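Long-range contacts in glutathione S-transferase (Ceriporiopsis subvermispora, PDB 6J3E), which binds glutathione and probably transfers it to electrophilic substrates, as a fungal glutathione S-transferase with an N-terminal domain resembling that of etherase relatives: residues 3-11 and 70-78; 11-20 and 134-142. One frame throughout, in Å; residues are numbered along the deposited sequence.

Contact 1 of 2, residues 3-11 and 70-78. With EDO (1,2-ethanediol), chain D.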
loop_
_atom_site.group_PDB
_atom_site.type_symbol
_atom_site.label_atom_id
_atom_site.label_comp_id
_atom_site.label_asym_id
_atom_site.label_seq_id
_atom_site.Cartn_x
_atom_site.Cartn_y
_atom_site.Cartn_z
ATOM N N ASN A 3 -27.159 -13.170 24.096
ATOM C CA ASN A 3 -26.961 -11.732 24.269
ATOM C C ASN A 3 -25.578 -11.246 23.827
ATOM O O ASN A 3 -25.291 -10.053 23.893
ATOM C CB ASN A 3 -27.182 -11.339 25.729
ATOM C CG ASN A 3 -27.539 -9.865 25.889
ATOM O OD1 ASN A 3 -26.712 -9.050 26.303
ATOM N ND2 ASN A 3 -28.777 -9.518 25.545
ATOM N N VAL A 4 -24.716 -12.161 23.390
ATOM C CA VAL A 4 -23.343 -11.802 23.048
ATOM C C VAL A 4 -23.259 -11.310 21.609
ATOM O O VAL A 4 -24.254 -11.337 20.873
ATOM C CB VAL A 4 -22.403 -12.993 23.255
ATOM C CG1 VAL A 4 -22.533 -13.518 24.668
ATOM C CG2 VAL A 4 -22.731 -14.054 22.246
ATOM N N ILE A 5 -22.066 -10.855 21.208
ATOM C CA ILE A 5 -21.830 -10.454 19.820
ATOM C C ILE A 5 -22.260 -11.561 18.872
ATOM O O ILE A 5 -21.902 -12.731 19.044
ATOM C CB ILE A 5 -20.351 -10.125 19.593
ATOM C CG1 ILE A 5 -19.958 -8.886 20.370
ATOM C CG2 ILE A 5 -20.079 -9.861 18.102
ATOM C CD1 ILE A 5 -20.250 -7.631 19.602
ATOM N N GLN A 6 -23.005 -11.188 17.845
ATOM C CA GLN A 6 -23.339 -12.106 16.777
ATOM C C GLN A 6 -22.363 -11.889 15.625
ATOM O O GLN A 6 -22.121 -10.748 15.210
ATOM C CB GLN A 6 -24.785 -11.901 16.348
ATOM C CG GLN A 6 -25.742 -12.062 17.508
ATOM C CD GLN A 6 -27.144 -12.344 17.047
ATOM O OE1 GLN A 6 -27.677 -13.436 17.270
ATOM N NE2 GLN A 6 -27.755 -11.364 16.378
ATOM N N PHE A 7 -21.780 -12.981 15.137
ATOM C CA PHE A 7 -20.691 -12.944 14.164
ATOM C C PHE A 7 -21.083 -13.816 12.988
ATOM O O PHE A 7 -21.187 -15.035 13.133
ATOM C CB PHE A 7 -19.385 -13.435 14.786
ATOM C CG PHE A 7 -18.285 -13.699 13.791
ATOM C CD1 PHE A 7 -17.920 -12.743 12.860
ATOM C CD2 PHE A 7 -17.573 -14.892 13.828
ATOM C CE1 PHE A 7 -16.883 -12.989 11.964
ATOM C CE2 PHE A 7 -16.543 -15.139 12.941
ATOM C CZ PHE A 7 -16.194 -14.185 12.010
ATOM N N TYR A 8 -21.281 -13.204 11.829
ATOM C CA TYR A 8 -21.778 -13.914 10.658
ATOM C C TYR A 8 -20.613 -14.346 9.781
ATOM O O TYR A 8 -19.725 -13.544 9.466
ATOM C CB TYR A 8 -22.772 -13.044 9.888
ATOM C CG TYR A 8 -23.979 -12.684 10.747
ATOM C CD1 TYR A 8 -23.910 -11.667 11.703
ATOM C CD2 TYR A 8 -25.182 -13.372 10.619
ATOM C CE1 TYR A 8 -25.010 -11.346 12.506
ATOM C CE2 TYR A 8 -26.284 -13.050 11.411
ATOM C CZ TYR A 8 -26.192 -12.042 12.350
ATOM O OH TYR A 8 -27.282 -11.733 13.127
ATOM N N ASP A 9 -20.636 -15.613 9.384
ATOM C CA ASP A 9 -19.515 -16.284 8.747
ATOM C C ASP A 9 -20.085 -17.250 7.718
ATOM O O ASP A 9 -21.262 -17.608 7.768
ATOM C CB ASP A 9 -18.658 -17.001 9.810
ATOM C CG ASP A 9 -17.252 -17.357 9.332
ATOM O OD1 ASP A 9 -16.922 -17.189 8.136
ATOM O OD2 ASP A 9 -16.483 -17.855 10.176
ATOM N N ILE A 10 -19.238 -17.643 6.771
ATOM C CA ILE A 10 -19.602 -18.519 5.660
ATOM C C ILE A 10 -19.073 -19.916 5.971
ATOM O O ILE A 10 -17.847 -20.085 6.091
ATOM C CB ILE A 10 -19.009 -18.014 4.336
ATOM C CG1 ILE A 10 -19.524 -16.620 3.991
ATOM C CG2 ILE A 10 -19.280 -18.991 3.207
ATOM C CD1 ILE A 10 -18.753 -15.952 2.841
ATOM N N PRO A 11 -19.926 -20.933 6.066
ATOM C CA PRO A 11 -19.429 -22.282 6.363
ATOM C C PRO A 11 -18.712 -22.895 5.166
ATOM O O PRO A 11 -19.017 -22.603 4.009
ATOM C CB PRO A 11 -20.705 -23.057 6.690
ATOM C CG PRO A 11 -21.721 -22.418 5.769
ATOM C CD PRO A 11 -21.363 -20.935 5.741
ATOM N N THR A 70 -21.120 -8.322 1.731
ATOM C CA THR A 70 -20.117 -9.333 2.030
ATOM C C THR A 70 -20.078 -9.604 3.526
ATOM O O THR A 70 -20.511 -8.789 4.349
ATOM C CB THR A 70 -18.707 -8.900 1.595
ATOM O OG1 THR A 70 -18.395 -7.625 2.193
ATOM C CG2 THR A 70 -18.612 -8.812 0.089
ATOM N N LEU A 71 -19.508 -10.751 3.868
ATOM C CA LEU A 71 -19.140 -11.043 5.245
ATOM C C LEU A 71 -17.630 -10.866 5.356
ATOM O O LEU A 71 -16.937 -10.882 4.336
ATOM C CB LEU A 71 -19.580 -12.454 5.625
ATOM C CG LEU A 71 -21.090 -12.619 5.447
ATOM C CD1 LEU A 71 -21.548 -13.967 5.994
ATOM C CD2 LEU A 71 -21.795 -11.439 6.136
ATOM N N PRO A 72 -17.102 -10.685 6.578
ATOM C CA PRO A 72 -17.740 -10.718 7.900
ATOM C C PRO A 72 -18.690 -9.558 8.190
ATOM O O PRO A 72 -18.502 -8.456 7.674
ATOM C CB PRO A 72 -16.543 -10.651 8.852
ATOM C CG PRO A 72 -15.517 -9.879 8.085
ATOM C CD PRO A 72 -15.664 -10.371 6.678
ATOM N N VAL A 73 -19.698 -9.819 9.016
ATOM C CA VAL A 73 -20.493 -8.777 9.651
ATOM C C VAL A 73 -20.687 -9.159 11.113
ATOM O O VAL A 73 -20.807 -10.343 11.442
ATOM C CB VAL A 73 -21.846 -8.589 8.939
ATOM C CG1 VAL A 73 -22.718 -7.626 9.700
ATOM C CG2 VAL A 73 -21.631 -8.064 7.538
ATOM N N ILE A 74 -20.698 -8.172 11.998
ATOM C CA ILE A 74 -21.057 -8.435 13.386
ATOM C C ILE A 74 -22.241 -7.560 13.774
ATOM O O ILE A 74 -22.384 -6.429 13.297
ATOM C CB ILE A 74 -19.892 -8.217 14.377
ATOM C CG1 ILE A 74 -19.397 -6.771 14.340
ATOM C CG2 ILE A 74 -18.782 -9.219 14.120
ATOM C CD1 ILE A 74 -18.526 -6.417 15.523
ATOM N N HIS A 75 -23.105 -8.102 14.638
ATOM C CA HIS A 75 -24.124 -7.317 15.322
ATOM C C HIS A 75 -23.892 -7.397 16.820
ATOM O O HIS A 75 -23.788 -8.495 17.385
ATOM C CB HIS A 75 -25.552 -7.764 15.012
ATOM C CG HIS A 75 -26.569 -7.039 15.834
ATOM N ND1 HIS A 75 -26.869 -5.710 15.630
ATOM C CD2 HIS A 75 -27.301 -7.431 16.905
ATOM C CE1 HIS A 75 -27.759 -5.319 16.524
ATOM N NE2 HIS A 75 -28.044 -6.347 17.304
ATOM N N ASP A 76 -23.810 -6.225 17.452
ATOM C CA ASP A 76 -23.484 -6.074 18.865
ATOM C C ASP A 76 -24.749 -5.663 19.598
ATOM O O ASP A 76 -25.089 -4.470 19.624
ATOM C CB ASP A 76 -22.382 -5.028 19.058
ATOM C CG ASP A 76 -21.862 -4.982 20.487
ATOM O OD1 ASP A 76 -22.308 -5.828 21.298
ATOM O OD2 ASP A 76 -20.993 -4.129 20.797
ATOM N N PRO A 77 -25.498 -6.606 20.178
ATOM C CA PRO A 77 -26.738 -6.221 20.868
ATOM C C PRO A 77 -26.482 -5.277 22.031
ATOM O O PRO A 77 -27.334 -4.428 22.333
ATOM C CB PRO A 77 -27.319 -7.570 21.315
ATOM C CG PRO A 77 -26.137 -8.461 21.431
ATOM C CD PRO A 77 -25.185 -8.035 20.358
ATOM N N SER A 78 -25.308 -5.373 22.667
ATOM C CA SER A 78 -24.922 -4.401 23.685
ATOM C C SER A 78 -25.038 -2.967 23.181
ATOM O O SER A 78 -25.227 -2.040 23.972
ATOM C CB SER A 78 -23.488 -4.671 24.141
ATOM O OG SER A 78 -22.665 -3.553 23.851
HETATM C C1 EDO D . -15.053 -7.567 4.025
HETATM O O1 EDO D . -15.074 -8.153 2.713
HETATM C C2 EDO D . -13.632 -7.139 4.357
HETATM O O2 EDO D . -12.941 -8.242 4.943
#

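Contact 2 of 2, residues 11-20 and 134-142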
loop_
_atom_site.group_PDB
_atom_site.type_symbol
_atom_site.label_atom_id
_atom_site.label_comp_id
_atom_site.label_asym_id
_atom_site.label_seq_id
_atom_site.Cartn_x
_atom_site.Cartn_y
_atom_site.Cartn_z
ATOM N N PRO A 11 -19.926 -20.933 6.066
ATOM C CA PRO A 11 -19.429 -22.282 6.363
ATOM C C PRO A 11 -18.712 -22.895 5.166
ATOM O O PRO A 11 -19.017 -22.603 4.009
ATOM C CB PRO A 11 -20.705 -23.057 6.690
ATOM C CG PRO A 11 -21.721 -22.418 5.769
ATOM C CD PRO A 11 -21.363 -20.935 5.741
ATOM N N GLY A 12 -17.750 -23.769 5.464
ATOM C CA GLY A 12 -17.047 -24.497 4.428
ATOM C C GLY A 12 -16.633 -25.852 4.957
ATOM O O GLY A 12 -16.752 -26.138 6.151
ATOM N N ASN A 13 -16.131 -26.692 4.059
ATOM C CA ASN A 13 -15.840 -28.072 4.419
ATOM C C ASN A 13 -14.355 -28.376 4.547
ATOM O O ASN A 13 -13.998 -29.522 4.847
ATOM C CB ASN A 13 -16.507 -29.016 3.411
ATOM C CG ASN A 13 -17.999 -29.112 3.643
ATOM O OD1 ASN A 13 -18.447 -29.869 4.504
ATOM N ND2 ASN A 13 -18.771 -28.298 2.934
ATOM N N ALA A 14 -13.481 -27.382 4.362
ATOM C CA ALA A 14 -12.052 -27.651 4.442
ATOM C C ALA A 14 -11.670 -28.146 5.826
ATOM O O ALA A 14 -10.767 -28.980 5.963
ATOM C CB ALA A 14 -11.242 -26.400 4.077
ATOM N N THR A 15 -12.337 -27.642 6.860
ATOM C CA THR A 15 -12.001 -28.023 8.220
ATOM C C THR A 15 -13.270 -28.348 8.984
ATOM O O THR A 15 -14.332 -27.788 8.708
ATOM C CB THR A 15 -11.249 -26.924 8.993
ATOM O OG1 THR A 15 -12.133 -25.828 9.272
ATOM C CG2 THR A 15 -10.035 -26.435 8.232
ATOM N N PRO A 16 -13.178 -29.257 9.950
ATOM C CA PRO A 16 -14.288 -29.453 10.895
ATOM C C PRO A 16 -14.797 -28.162 11.516
ATOM O O PRO A 16 -15.977 -28.098 11.879
ATOM C CB PRO A 16 -13.673 -30.380 11.948
ATOM C CG PRO A 16 -12.633 -31.159 11.189
ATOM C CD PRO A 16 -12.099 -30.247 10.123
ATOM N N ASP A 17 -13.947 -27.134 11.652
ATOM C CA ASP A 17 -14.403 -25.834 12.148
ATOM C C ASP A 17 -15.506 -25.264 11.303
ATOM O O ASP A 17 -16.312 -24.480 11.809
ATOM C CB ASP A 17 -13.289 -24.802 12.139
ATOM C CG ASP A 17 -12.053 -25.294 12.790
ATOM O OD1 ASP A 17 -11.485 -24.534 13.575
ATOM O OD2 ASP A 17 -11.596 -26.419 12.483
ATOM N N LYS A 18 -15.529 -25.635 10.023
ATOM C CA LYS A 18 -16.274 -25.045 8.916
ATOM C C LYS A 18 -15.904 -23.586 8.663
ATOM O O LYS A 18 -16.547 -22.924 7.839
ATOM C CB LYS A 18 -17.801 -25.222 9.070
ATOM C CG LYS A 18 -18.523 -24.295 10.004
ATOM C CD LYS A 18 -19.692 -24.995 10.692
ATOM C CE LYS A 18 -20.757 -25.373 9.700
ATOM N NZ LYS A 18 -22.026 -25.584 10.397
ATOM N N ALA A 19 -14.844 -23.087 9.305
ATOM C CA ALA A 19 -14.388 -21.709 9.135
ATOM C C ALA A 19 -13.195 -21.683 8.186
ATOM O O ALA A 19 -12.142 -22.249 8.493
ATOM C CB ALA A 19 -14.007 -21.084 10.476
ATOM N N TRP A 20 -13.355 -21.015 7.047
ATOM C CA TRP A 20 -12.321 -20.999 6.016
ATOM C C TRP A 20 -12.022 -19.618 5.444
ATOM O O TRP A 20 -10.942 -19.438 4.879
ATOM C CB TRP A 20 -12.733 -21.908 4.857
ATOM C CG TRP A 20 -13.949 -21.368 4.223
ATOM C CD1 TRP A 20 -15.242 -21.644 4.562
ATOM C CD2 TRP A 20 -14.004 -20.393 3.178
ATOM N NE1 TRP A 20 -16.097 -20.919 3.772
ATOM C CE2 TRP A 20 -15.362 -20.141 2.917
ATOM C CE3 TRP A 20 -13.035 -19.724 2.423
ATOM C CZ2 TRP A 20 -15.774 -19.239 1.946
ATOM C CZ3 TRP A 20 -13.446 -18.829 1.465
ATOM C CH2 TRP A 20 -14.800 -18.596 1.233
ATOM N N ALA A 134 -10.052 -23.347 -5.495
ATOM C CA ALA A 134 -9.917 -24.200 -4.327
ATOM C C ALA A 134 -11.058 -23.970 -3.337
ATOM O O ALA A 134 -11.604 -24.932 -2.781
ATOM C CB ALA A 134 -8.562 -23.963 -3.660
ATOM N N THR A 135 -11.444 -22.709 -3.089
ATOM C CA THR A 135 -12.496 -22.558 -2.091
ATOM C C THR A 135 -13.854 -22.943 -2.638
ATOM O O THR A 135 -14.751 -23.264 -1.851
ATOM C CB THR A 135 -12.573 -21.140 -1.509
ATOM O OG1 THR A 135 -13.478 -20.327 -2.270
ATOM C CG2 THR A 135 -11.247 -20.515 -1.473
ATOM N N ASN A 136 -14.018 -22.941 -3.961
ATOM C CA ASN A 136 -15.283 -23.396 -4.526
ATOM C C ASN A 136 -15.491 -24.882 -4.266
ATOM O O ASN A 136 -16.575 -25.302 -3.849
ATOM C CB ASN A 136 -15.335 -23.099 -6.016
ATOM C CG ASN A 136 -16.642 -23.539 -6.637
ATOM O OD1 ASN A 136 -17.659 -22.881 -6.454
ATOM N ND2 ASN A 136 -16.622 -24.652 -7.381
ATOM N N ALA A 137 -14.438 -25.678 -4.460
ATOM C CA ALA A 137 -14.492 -27.121 -4.279
ATOM C C ALA A 137 -14.788 -27.542 -2.851
ATOM O O ALA A 137 -15.000 -28.735 -2.618
ATOM C CB ALA A 137 -13.163 -27.752 -4.715
ATOM N N GLN A 138 -14.784 -26.630 -1.881
ATOM C CA GLN A 138 -15.096 -27.021 -0.513
ATOM C C GLN A 138 -16.328 -26.308 0.019
ATOM O O GLN A 138 -16.620 -26.397 1.220
ATOM C CB GLN A 138 -13.896 -26.792 0.411
ATOM C CG GLN A 138 -13.376 -25.373 0.437
ATOM C CD GLN A 138 -14.043 -24.536 1.497
ATOM O OE1 GLN A 138 -13.973 -24.846 2.698
ATOM N NE2 GLN A 138 -14.700 -23.462 1.067
ATOM N N LEU A 139 -17.069 -25.632 -0.846
ATOM C CA LEU A 139 -18.310 -24.986 -0.434
ATOM C C LEU A 139 -19.470 -25.976 -0.418
ATOM O O LEU A 139 -19.522 -26.916 -1.217
ATOM C CB LEU A 139 -18.645 -23.823 -1.369
ATOM C CG LEU A 139 -17.718 -22.619 -1.227
ATOM C CD1 LEU A 139 -18.016 -21.569 -2.284
ATOM C CD2 LEU A 139 -17.830 -22.055 0.186
ATOM N N ASN A 140 -20.393 -25.763 0.526
ATOM C CA ASN A 140 -21.682 -26.444 0.501
ATOM C C ASN A 140 -22.363 -26.202 -0.843
ATOM O O ASN A 140 -22.194 -25.144 -1.451
ATOM C CB ASN A 140 -22.595 -25.947 1.625
ATOM C CG ASN A 140 -22.144 -26.403 2.985
ATOM O OD1 ASN A 140 -21.552 -27.470 3.125
ATOM N ND2 ASN A 140 -22.418 -25.591 4.005
ATOM N N PRO A 141 -23.163 -27.152 -1.304
ATOM C CA PRO A 141 -23.752 -27.051 -2.657
ATOM C C PRO A 141 -24.470 -25.738 -2.983
ATOM O O PRO A 141 -24.327 -25.233 -4.103
ATOM C CB PRO A 141 -24.715 -28.243 -2.678
ATOM C CG PRO A 141 -24.089 -29.236 -1.734
ATOM C CD PRO A 141 -23.426 -28.447 -0.654
ATOM N N ARG A 142 -25.242 -25.162 -2.054
ATOM C CA ARG A 142 -25.934 -23.909 -2.368
ATOM C C ARG A 142 -24.940 -22.768 -2.613
ATOM O O ARG A 142 -25.101 -21.985 -3.561
ATOM C CB ARG A 142 -26.915 -23.545 -1.247
ATOM C CG ARG A 142 -28.048 -24.548 -0.985
ATOM C CD ARG A 142 -29.207 -23.888 -0.221
ATOM N NE ARG A 142 -29.618 -22.649 -0.883
ATOM C CZ ARG A 142 -29.619 -21.449 -0.317
ATOM N NH1 ARG A 142 -29.269 -21.302 0.960
ATOM N NH2 ARG A 142 -29.986 -20.397 -1.033
HETATM O O HOH W 1 -20.825 -23.154 1.941
#

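Contact 1 of 2, residues 3-11 and 70-78
I5 carries CG1 anti to its carbonyl carbon (chi1 -67°) and bends again at chi2, which swings CD1 across to D76; D76, with CG anti to its own backbone N, lays its carboxylate beside that methyl. I5 CD1 comes unusually close, 3.2 Å from D76 OD1, an approach best read with caution, while I5 CG2 rests near I74 CB. Replacing I5 by an alanine would probably uncover this flank of the buried carboxylate and open a gap beside I74. D76 OD2 is hydrogen-bonded to the hydroxyls of Y92 and Y97. Strands 5-9 and 73-76 run antiparallel in the middle of the thioredoxin-like mixed sheet. Q6 and H75 form a hydrogen-bonded pair: Q6 N reaches H75 O at 2.8 Å, and H75 N returns to Q6 O. Their side chains run alongside one another on one face, but Q6 OE1 bonds to K39 and H75 ND1 to T82. On the opposite face, F7 CD1 touches I74 CG2 at 3.8 Å, and the edge of the F7 ring meets P72 CB through CE1. Y8 N bonds to V73 O at 2.9 Å. L71 CD1 lies 3.9 Å from I10 CG1 and also packs near Y8 CB. The L71-P72 peptide is cis, the hallmark proline of this fold. L71 binds glutathione in another structure of this protein; here an ethanediol, probably from the crystallisation liquor, sits in the site, held by N23, K26 and S86, with a weak bond to T70 OG1. The chemistry thus grades from a buried, phenol-held carboxylate through apolar packing to a polar glutathione pocket at the cis-proline.

Contact 2 of 2, residues 11-20 and 134-142
The bent side chain of Q138 pushes its carboxamide between the W20 indole and the backbone of N13 and A14. Q138 CG is wedged between its own backbone N and carbonyl carbon (chi1 57°), and a second bend folds the amide back toward helix 109-136. There Q138 NE2 donates a straight bond in the amide plane to a lone pair of T135 O, at 2.9 Å, which sets the amide's orientation. The same nitrogen sits over one face of W20, offset toward the rim, with amide and ring planes 62° apart. Q138 OE1 is left facing the loop and accepts a hydrogen bond from A14 N at 3.1 Å. G12 lies so close to this oxygen and to W20 that a side chain there would clash with both. L139 CD2 meets W20 CZ2 at 3.9 Å, and T135 CB comes near W20 CZ3. The side chains of N13 and N140 cross at about a right angle, their amide planes 72° apart. N13 ND2 gives an in-plane N-H to N140 OD1 at 2.9 Å, arriving above the N140 carbonyl plane. N13 N bonds to Q138 O at 2.9 Å, and ND2 adds a weak bond to the same oxygen. N140 ND2 lies 3.7 Å from P11 CG and donates to E44, while a water joins P11 O to N140 N. No charged pair crosses these two segments: amides and backbone groups tie the loop before helix 22-34 to the turn joining helices 109-136 and 141-153, linking N- and C-terminal domains, and T135 and A14 hold the Q138 amide against rotation.

Contact 1 lies in the buried middle of the N-terminal sheet, whereas contact 2 is partly buried and joins that domain to the helical C-terminal one. They share P11, in the loop just beyond strand 5-9, and they touch again where I10 O lies 3.0 Å from W20 NE1. Contact 1 draws its strength from regular backbone pairing with aliphatic and aromatic side chains on the sheet faces; contact 2 has no strand pairing and depends on glutamine and asparagine amides, a water and one indole. Contact 1 includes part of the glutathione site, while contact 2 lies near it without entering, the W20 side chain about 7 Å from that of N23.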